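PDB 2P3V: fructose-1,6-bisphosphatase/inositol-1-monophosphatase from Thermotoga maritima, which is a magnesium-dependent phosphatase that hydrolyses fructose 1,6-bisphosphate, inositol 1-phosphate and several other phosphate monoesters. Local coordinates for residues Leu91-Ile96 / Pro114-Thr119; Ile8-Lys13 / Arg47-Glu52; Ala141-Cys146 / Gly236-Glu241. All blocks are in the same frame, centred on the assembly; numbering follows the deposited sequence.

Overall arrangement
Contacts 1 and 2 are neighbours; contact 3 stands apart. The centres of contacts 1 and 2 lie about 15 Å apart, and their side chains meet: Ile96 CG2 is 3.7 Å from Ile49 CD1. Arg12 NE probably also hydrogen-bonds Thr119 OG1, at 3.0 Å. Contact 2 pairs two helices; contact 1 packs loops of the seven-stranded sheet beneath. Contact 1 is near the active site, with the Phe94 side chain about 5 Å from that of Ile81, a magnesium-binding residue. Contact 3 belongs to the five-stranded sheet region. Its centre is about 27 Å from that of contact 1 and about 37 Å from that of contact 2, on the opposite side of the chain's centre from contact 2.

Contact 1 (Leu91-Ile96 / Pro114-Thr119)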
loop_
_atom_site.group_PDB
_atom_site.type_symbol
_atom_site.label_atom_id
_atom_site.label_comp_id
_atom_site.label_asym_id
_atom_site.label_seq_id
_atom_site.Cartn_x
_atom_site.Cartn_y
_atom_site.Cartn_z
ATOM N N LEU A 91 14.585 0.904 -7.075
ATOM C CA LEU A 91 14.102 -0.448 -6.818
ATOM C C LEU A 91 13.553 -0.448 -5.386
ATOM O O LEU A 91 14.146 0.134 -4.478
ATOM C CB LEU A 91 15.237 -1.466 -6.983
ATOM C CG LEU A 91 15.660 -1.772 -8.427
ATOM C CD1 LEU A 91 16.934 -2.592 -8.406
ATOM C CD2 LEU A 91 14.545 -2.514 -9.177
ATOM N N PRO A 92 12.396 -1.088 -5.171
ATOM C CA PRO A 92 11.767 -1.145 -3.847
ATOM C C PRO A 92 12.496 -1.927 -2.758
ATOM O O PRO A 92 12.199 -1.773 -1.578
ATOM C CB PRO A 92 10.393 -1.732 -4.154
ATOM C CG PRO A 92 10.682 -2.636 -5.310
ATOM C CD PRO A 92 11.570 -1.781 -6.173
ATOM N N ASN A 93 13.440 -2.770 -3.150
ATOM C CA ASN A 93 14.171 -3.568 -2.182
ATOM C C ASN A 93 15.280 -2.829 -1.468
ATOM O O ASN A 93 16.460 -2.918 -1.820
ATOM C CB ASN A 93 14.725 -4.824 -2.846
ATOM C CG ASN A 93 13.686 -5.909 -2.966
ATOM O OD1 ASN A 93 12.501 -5.630 -3.149
ATOM N ND2 ASN A 93 14.121 -7.159 -2.874
ATOM N N PHE A 94 14.879 -2.084 -0.453
ATOM C CA PHE A 94 15.816 -1.346 0.370
ATOM C C PHE A 94 15.149 -1.228 1.736
ATOM O O PHE A 94 13.918 -1.270 1.835
ATOM C CB PHE A 94 16.134 0.023 -0.260
ATOM C CG PHE A 94 15.012 1.026 -0.191
ATOM C CD1 PHE A 94 14.858 1.848 0.935
ATOM C CD2 PHE A 94 14.109 1.159 -1.248
ATOM C CE1 PHE A 94 13.824 2.781 1.003
ATOM C CE2 PHE A 94 13.066 2.094 -1.189
ATOM C CZ PHE A 94 12.923 2.902 -0.068
ATOM N N SER A 95 15.943 -1.116 2.793
ATOM C CA SER A 95 15.363 -1.023 4.114
ATOM C C SER A 95 16.201 -0.250 5.113
ATOM O O SER A 95 17.385 0.016 4.891
ATOM C CB SER A 95 15.106 -2.429 4.662
ATOM O OG SER A 95 16.309 -3.169 4.789
ATOM N N ILE A 96 15.551 0.109 6.216
ATOM C CA ILE A 96 16.179 0.807 7.323
ATOM C C ILE A 96 16.334 -0.251 8.417
ATOM O O ILE A 96 15.370 -0.917 8.815
ATOM C CB ILE A 96 15.284 1.941 7.863
ATOM C CG1 ILE A 96 14.943 2.918 6.739
ATOM C CG2 ILE A 96 16.001 2.688 8.984
ATOM C CD1 ILE A 96 13.981 4.001 7.155
ATOM N N PRO A 114 10.324 0.716 3.567
ATOM C CA PRO A 114 9.385 1.795 3.255
ATOM C C PRO A 114 8.503 1.530 2.040
ATOM O O PRO A 114 7.284 1.530 2.134
ATOM C CB PRO A 114 10.308 2.989 3.028
ATOM C CG PRO A 114 11.423 2.723 3.953
ATOM C CD PRO A 114 11.681 1.258 3.749
ATOM N N ALA A 115 9.139 1.311 0.896
ATOM C CA ALA A 115 8.420 1.087 -0.341
ATOM C C ALA A 115 7.581 -0.187 -0.365
ATOM O O ALA A 115 6.670 -0.312 -1.179
ATOM C CB ALA A 115 9.406 1.090 -1.514
ATOM N N LEU A 116 7.869 -1.138 0.514
ATOM C CA LEU A 116 7.092 -2.374 0.508
ATOM C C LEU A 116 6.179 -2.470 1.716
ATOM O O LEU A 116 5.457 -3.450 1.866
ATOM C CB LEU A 116 8.019 -3.587 0.495
ATOM C CG LEU A 116 9.087 -3.664 -0.595
ATOM C CD1 LEU A 116 10.108 -4.725 -0.236
ATOM C CD2 LEU A 116 8.441 -3.971 -1.927
ATOM N N ASN A 117 6.205 -1.462 2.581
ATOM C CA ASN A 117 5.371 -1.488 3.779
ATOM C C ASN A 117 5.609 -2.781 4.523
ATOM O O ASN A 117 4.665 -3.413 4.988
ATOM C CB ASN A 117 3.895 -1.416 3.414
ATOM C CG ASN A 117 3.555 -0.184 2.621
ATOM O OD1 ASN A 117 2.990 -0.271 1.529
ATOM N ND2 ASN A 117 3.901 0.977 3.161
ATOM N N GLU A 118 6.866 -3.189 4.617
ATOM C CA GLU A 118 7.202 -4.418 5.321
ATOM C C GLU A 118 8.044 -4.109 6.546
ATOM O O GLU A 118 9.188 -3.676 6.416
ATOM C CB GLU A 118 7.971 -5.363 4.393
ATOM C CG GLU A 118 7.132 -5.902 3.252
ATOM C CD GLU A 118 7.899 -6.832 2.338
ATOM O OE1 GLU A 118 7.260 -7.507 1.499
ATOM O OE2 GLU A 118 9.137 -6.885 2.449
ATOM N N THR A 119 7.476 -4.300 7.735
ATOM C CA THR A 119 8.232 -4.066 8.958
ATOM C C THR A 119 8.365 -5.404 9.654
ATOM O O THR A 119 7.409 -5.914 10.230
ATOM C CB THR A 119 7.538 -3.063 9.911
ATOM O OG1 THR A 119 7.316 -1.820 9.233
ATOM C CG2 THR A 119 8.421 -2.799 11.135
HETATM O O HOH W 1 11.546 -0.445 0.890
#
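Pro92 meets Ala115 and Leu116 with CB, which points toward them. This atom lies 3.7 Å from Leu116 CD2 and 4.0 Å from Ala115 CB. The backbone then bends in an inverse gamma turn centred on Asn93, with a weak bond from Phe94 N to Pro92 O. Asn93 points its CB away, but its amide end comes back, and OD1 lies 3.9 Å from Leu116 CD1. Pro92 uses the other methyl. Leu116 also packs on Leu116 of the second subunit, at a subunit interface.

Phe94 has CG between its backbone N and carbonyl carbon (chi1 72°). This brings the ring down to Pro114 and Ala115, which it meets obliquely. CE1 is 3.8 Å from Pro114 CD, and on the other flank CE2 is 3.8 Å from Ala115 CB. A water sits 3.5 Å above the ring plane, over its centre. It donates to Pro92 O and, at 2.7 Å, to Phe94 O, and bridges to the other backbone by a weak bond accepted from Ala115 N.

Residues 114-117 form the turn of the hairpin between strands 105-113 and 118-123, with Asn117 N bonded to Pro114 O. The turn runs into a G1 beta bulge, in which Asn117 and Glu118 both face Ala113. Strand 95-102 lies on the far side of strand 105-113 in the same sheet. Ser95 begins that strand, its CA near the Pro114 ring and its OG bonded to Ser176. Ile96 reaches back with CD1, 4.3 Å from Pro114 CG, and its side chain touches Leu18 of helix 2-21.

Contact 2 (Ile8-Lys13 / Arg47-Glu52); sequences IKLLRK and RMIVDE
Leu10 reaches across to Ile49 and Glu52 and has the most surface buried of the residues here. Its CG lies anti to the backbone N (chi1 178°), which carries both methyls out toward helix 40-56. The two methyls divide the work. CD1 rests on the aliphatic part of Glu52, 3.6 Å from Glu52 CG and 3.7 Å from Glu52 CB. CD2 goes to the isoleucine, 3.8 Å from Ile49 CG2. With an alanine here, Ile49 CG2 and the Glu52 methylenes would probably lose their apolar partner and a gap would open between the helices.

Ile49 uses its two branches differently. CG2 takes Leu10, while CD1 is turned to Leu11, whose CD2 stands 4.5 Å from Ile49 CD1.

Glu52 has two roles. Its methylenes cover Leu10, and a bend at chi2 (-69°) turns the carboxylate toward Lys13. The lysine chain is fully extended and meets the glutamate at about a right angle. Lys13 NZ is 4.1 Å from Glu52 OE2, too far for a salt bridge. The opposite charges probably still attract. The more polar margin of the contact thus lies beside an apolar core of Leu10, Leu11 and Ile49.

The axes of these short helical segments come within 10.4 Å of each other and run nearly antiparallel, at 152°. The two helices form a helical layer on the seven-stranded sheet, as in the layered alpha-beta fold of the inositol monophosphatase family. Leu11 lies on Val110 and His112 of strand 105-113 and on Leu98 of strand 95-102. Ile49 lies on Ile78 of strand 74-79, and Val14 of helix 2-21 extends the helix contact at Ile49 and Met48.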
loop_
_atom_site.group_PDB
_atom_site.type_symbol
_atom_site.label_atom_id
_atom_site.label_comp_id
_atom_site.label_asym_id
_atom_site.label_seq_id
_atom_site.Cartn_x
_atom_site.Cartn_y
_atom_site.Cartn_z
ATOM N N ILE A 8 9.787 0.307 15.908
ATOM C CA ILE A 8 8.874 0.109 14.797
ATOM C C ILE A 8 8.353 1.472 14.359
ATOM O O ILE A 8 8.483 1.853 13.199
ATOM C CB ILE A 8 7.679 -0.799 15.204
ATOM C CG1 ILE A 8 8.196 -2.187 15.594
ATOM C CG2 ILE A 8 6.677 -0.913 14.057
ATOM C CD1 ILE A 8 7.123 -3.125 16.147
ATOM N N LYS A 9 7.773 2.212 15.294
ATOM C CA LYS A 9 7.242 3.523 14.969
ATOM C C LYS A 9 8.336 4.434 14.414
ATOM O O LYS A 9 8.135 5.119 13.415
ATOM C CB LYS A 9 6.576 4.150 16.200
ATOM C CG LYS A 9 5.305 3.425 16.614
ATOM C CD LYS A 9 4.669 3.992 17.887
ATOM C CE LYS A 9 3.408 3.211 18.250
ATOM N NZ LYS A 9 2.797 3.532 19.575
ATOM N N LEU A 10 9.501 4.443 15.042
ATOM C CA LEU A 10 10.589 5.287 14.552
ATOM C C LEU A 10 11.024 4.975 13.104
ATOM O O LEU A 10 11.162 5.883 12.283
ATOM C CB LEU A 10 11.800 5.164 15.482
ATOM C CG LEU A 10 13.039 5.956 15.054
ATOM C CD1 LEU A 10 12.739 7.452 15.080
ATOM C CD2 LEU A 10 14.195 5.612 15.981
ATOM N N LEU A 11 11.252 3.701 12.784
ATOM C CA LEU A 11 11.682 3.361 11.432
ATOM C C LEU A 11 10.594 3.601 10.385
ATOM O O LEU A 11 10.902 3.895 9.229
ATOM C CB LEU A 11 12.173 1.912 11.359
ATOM C CG LEU A 11 13.281 1.479 12.329
ATOM C CD1 LEU A 11 13.996 0.270 11.724
ATOM C CD2 LEU A 11 14.273 2.617 12.586
ATOM N N ARG A 12 9.331 3.482 10.781
ATOM C CA ARG A 12 8.237 3.725 9.841
ATOM C C ARG A 12 8.130 5.215 9.541
ATOM O O ARG A 12 7.848 5.617 8.406
ATOM C CB ARG A 12 6.921 3.216 10.408
ATOM C CG ARG A 12 6.804 1.717 10.354
ATOM C CD ARG A 12 5.540 1.241 11.046
ATOM N NE ARG A 12 5.284 -0.158 10.722
ATOM C CZ ARG A 12 4.322 -0.895 11.267
ATOM N NH1 ARG A 12 3.512 -0.365 12.182
ATOM N NH2 ARG A 12 4.166 -2.156 10.878
ATOM N N LYS A 13 8.366 6.031 10.564
ATOM C CA LYS A 13 8.333 7.483 10.420
ATOM C C LYS A 13 9.448 7.869 9.442
ATOM O O LYS A 13 9.192 8.417 8.372
ATOM C CB LYS A 13 8.564 8.145 11.786
ATOM C CG LYS A 13 8.582 9.673 11.799
ATOM C CD LYS A 13 8.857 10.216 13.213
ATOM C CE LYS A 13 8.830 11.757 13.268
ATOM N NZ LYS A 13 9.123 12.322 14.629
ATOM N N ARG A 47 20.589 10.926 10.821
ATOM C CA ARG A 47 20.496 12.031 11.768
ATOM C C ARG A 47 19.133 12.058 12.459
ATOM O O ARG A 47 19.030 12.337 13.657
ATOM C CB ARG A 47 20.745 13.369 11.059
ATOM C CG ARG A 47 20.835 14.567 12.010
ATOM C CD ARG A 47 20.359 15.833 11.327
ATOM N NE ARG A 47 19.053 15.610 10.710
ATOM C CZ ARG A 47 18.756 15.924 9.451
ATOM N NH1 ARG A 47 19.673 16.486 8.669
ATOM N NH2 ARG A 47 17.548 15.648 8.965
ATOM N N MET A 48 18.091 11.755 11.695
ATOM C CA MET A 48 16.727 11.743 12.210
ATOM C C MET A 48 16.534 10.601 13.207
ATOM O O MET A 48 15.876 10.765 14.226
ATOM C CB MET A 48 15.739 11.605 11.044
ATOM C CG MET A 48 14.282 11.888 11.394
ATOM S SD MET A 48 13.163 11.718 9.966
ATOM C CE MET A 48 13.715 13.094 8.953
ATOM N N ILE A 49 17.113 9.442 12.908
ATOM C CA ILE A 49 17.000 8.290 13.795
ATOM C C ILE A 49 17.824 8.524 15.053
ATOM O O ILE A 49 17.374 8.271 16.169
ATOM C CB ILE A 49 17.505 7.020 13.108
ATOM C CG1 ILE A 49 16.623 6.708 11.897
ATOM C CG2 ILE A 49 17.505 5.868 14.084
ATOM C CD1 ILE A 49 17.174 5.617 10.988
ATOM N N VAL A 50 19.042 9.016 14.866
ATOM C CA VAL A 50 19.934 9.282 15.988
ATOM C C VAL A 50 19.387 10.335 16.969
ATOM O O VAL A 50 19.472 10.152 18.180
ATOM C CB VAL A 50 21.333 9.692 15.465
ATOM C CG1 VAL A 50 22.247 10.082 16.618
ATOM C CG2 VAL A 50 21.940 8.533 14.689
ATOM N N ASP A 51 18.808 11.421 16.464
ATOM C CA ASP A 51 18.269 12.454 17.350
ATOM C C ASP A 51 17.148 11.935 18.251
ATOM O O ASP A 51 17.017 12.372 19.391
ATOM C CB ASP A 51 17.730 13.653 16.551
ATOM C CG ASP A 51 18.806 14.354 15.733
ATOM O OD1 ASP A 51 19.972 14.380 16.170
ATOM O OD2 ASP A 51 18.479 14.901 14.655
ATOM N N GLU A 52 16.334 11.019 17.732
ATOM C CA GLU A 52 15.221 10.456 18.493
ATOM C C GLU A 52 15.679 9.485 19.574
ATOM O O GLU A 52 15.102 9.448 20.661
ATOM C CB GLU A 52 14.238 9.739 17.562
ATOM C CG GLU A 52 13.361 10.654 16.709
ATOM C CD GLU A 52 12.337 11.418 17.532
ATOM O OE1 GLU A 52 11.637 10.777 18.349
ATOM O OE2 GLU A 52 12.219 12.654 17.356
#

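Contact 3 (Ala141-Cys146 / Gly236-Glu241); sequences ASLEEC and GLIHDE
Ile238 is the main bump of this contact, and it fits into a hollow made by Ala141, Leu143 and Cys146. CG2 presses on the loop backbone, 3.4 Å from Ala141 O, and also touches Leu143. CG1 is 4.0 Å from Cys146 SG. A chi1 of 40° sets CG1 between the backbone N and carbonyl carbon and CG2 anti to the carbonyl carbon, so that the two branches diverge, one to Cys146 and one to Ala141. Leu143 forms the third wall, its CD2 4.0 Å from Ile238 CB.

Ile238 holds the N-cap position of helix 239-252, and the Leu143-Glu144 3-10 turn lies just before strand 147-150. The contact thus joins the lead-in to one strand of the five-stranded sheet with the start of the C-terminal helix. Phe191 of the neighbouring strand 191-194 touches both Leu143 and Ile238.

Two smaller fits lie beside the main one. Leu237 lays its CB 4.1 Å from Ala141 CA, and its CD1 covers the same alanine near the surface. Glu241 and Leu143 slide past each other in opposite directions, with Leu143 CD1 4.1 Å from Glu241 CB.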
loop_
_atom_site.group_PDB
_atom_site.type_symbol
_atom_site.label_atom_id
_atom_site.label_comp_id
_atom_site.label_asym_id
_atom_site.label_seq_id
_atom_site.Cartn_x
_atom_site.Cartn_y
_atom_site.Cartn_z
ATOM N N ALA A 141 12.466 -29.080 3.592
ATOM C CA ALA A 141 13.556 -29.926 4.087
ATOM C C ALA A 141 14.660 -30.347 3.113
ATOM O O ALA A 141 15.686 -30.882 3.540
ATOM C CB ALA A 141 12.963 -31.167 4.747
ATOM N N SER A 142 14.459 -30.116 1.819
ATOM C CA SER A 142 15.452 -30.480 0.804
ATOM C C SER A 142 15.639 -29.364 -0.235
ATOM O O SER A 142 14.704 -28.627 -0.537
ATOM C CB SER A 142 15.023 -31.776 0.125
ATOM O OG SER A 142 13.632 -31.752 -0.146
ATOM N N LEU A 143 16.841 -29.249 -0.789
ATOM C CA LEU A 143 17.122 -28.190 -1.750
ATOM C C LEU A 143 16.262 -28.137 -3.014
ATOM O O LEU A 143 16.025 -27.049 -3.529
ATOM C CB LEU A 143 18.606 -28.199 -2.132
ATOM C CG LEU A 143 19.580 -27.798 -1.014
ATOM C CD1 LEU A 143 20.988 -27.651 -1.572
ATOM C CD2 LEU A 143 19.142 -26.486 -0.397
ATOM N N GLU A 144 15.785 -29.277 -3.511
ATOM C CA GLU A 144 14.953 -29.278 -4.720
ATOM C C GLU A 144 13.750 -28.354 -4.581
ATOM O O GLU A 144 13.175 -27.906 -5.573
ATOM C CB GLU A 144 14.438 -30.684 -5.052
ATOM C CG GLU A 144 15.512 -31.731 -5.163
ATOM C CD GLU A 144 15.958 -32.222 -3.803
ATOM O OE1 GLU A 144 15.275 -33.112 -3.245
ATOM O OE2 GLU A 144 16.979 -31.711 -3.291
ATOM N N GLU A 145 13.359 -28.072 -3.348
ATOM C CA GLU A 145 12.223 -27.201 -3.120
ATOM C C GLU A 145 12.582 -25.935 -2.371
ATOM O O GLU A 145 11.744 -25.363 -1.667
ATOM C CB GLU A 145 11.143 -27.962 -2.374
ATOM C CG GLU A 145 11.692 -29.043 -1.495
ATOM C CD GLU A 145 10.631 -30.038 -1.102
ATOM O OE1 GLU A 145 10.978 -31.023 -0.413
ATOM O OE2 GLU A 145 9.452 -29.834 -1.482
ATOM N N CYS A 146 13.826 -25.493 -2.534
ATOM C CA CYS A 146 14.286 -24.285 -1.874
ATOM C C CYS A 146 14.637 -23.170 -2.813
ATOM O O CYS A 146 15.140 -23.392 -3.910
ATOM C CB CYS A 146 15.529 -24.540 -1.029
ATOM S SG CYS A 146 15.208 -25.375 0.489
ATOM N N GLY A 236 17.245 -23.847 9.087
ATOM C CA GLY A 236 17.776 -24.895 9.935
ATOM C C GLY A 236 17.709 -26.287 9.340
ATOM O O GLY A 236 18.534 -27.141 9.663
ATOM N N LEU A 237 16.739 -26.522 8.464
ATOM C CA LEU A 237 16.568 -27.835 7.846
ATOM C C LEU A 237 17.580 -28.184 6.744
ATOM O O LEU A 237 18.010 -29.334 6.645
ATOM C CB LEU A 237 15.149 -27.961 7.287
ATOM C CG LEU A 237 14.009 -27.688 8.272
ATOM C CD1 LEU A 237 12.688 -27.793 7.533
ATOM C CD2 LEU A 237 14.053 -28.671 9.432
ATOM N N ILE A 238 17.959 -27.210 5.920
ATOM C CA ILE A 238 18.913 -27.459 4.834
ATOM C C ILE A 238 20.271 -26.790 5.046
ATOM O O ILE A 238 21.094 -26.730 4.131
ATOM C CB ILE A 238 18.346 -26.983 3.470
ATOM C CG1 ILE A 238 17.605 -25.657 3.640
ATOM C CG2 ILE A 238 17.413 -28.045 2.886
ATOM C CD1 ILE A 238 18.473 -24.509 4.074
ATOM N N HIS A 239 20.500 -26.308 6.263
ATOM C CA HIS A 239 21.734 -25.616 6.605
ATOM C C HIS A 239 23.012 -26.366 6.215
ATOM O O HIS A 239 23.835 -25.848 5.463
ATOM C CB HIS A 239 21.753 -25.315 8.106
ATOM C CG HIS A 239 22.559 -24.105 8.471
ATOM N ND1 HIS A 239 22.149 -22.822 8.177
ATOM C CD2 HIS A 239 23.747 -23.982 9.109
ATOM C CE1 HIS A 239 23.049 -21.962 8.618
ATOM N NE2 HIS A 239 24.028 -22.640 9.188
ATOM N N ASP A 240 23.174 -27.581 6.732
ATOM C CA ASP A 240 24.361 -28.393 6.455
ATOM C C ASP A 240 24.681 -28.412 4.969
ATOM O O ASP A 240 25.838 -28.234 4.577
ATOM C CB ASP A 240 24.150 -29.827 6.956
ATOM C CG ASP A 240 23.794 -29.881 8.435
ATOM O OD1 ASP A 240 24.594 -29.394 9.259
ATOM O OD2 ASP A 240 22.711 -30.406 8.776
ATOM N N GLU A 241 23.647 -28.624 4.152
ATOM C CA GLU A 241 23.793 -28.661 2.698
ATOM C C GLU A 241 24.390 -27.366 2.186
ATOM O O GLU A 241 25.378 -27.378 1.461
ATOM C CB GLU A 241 22.442 -28.893 2.014
ATOM C CG GLU A 241 21.828 -30.265 2.265
ATOM C CD GLU A 241 21.055 -30.347 3.570
ATOM O OE1 GLU A 241 21.557 -29.851 4.605
ATOM O OE2 GLU A 241 19.942 -30.924 3.556
#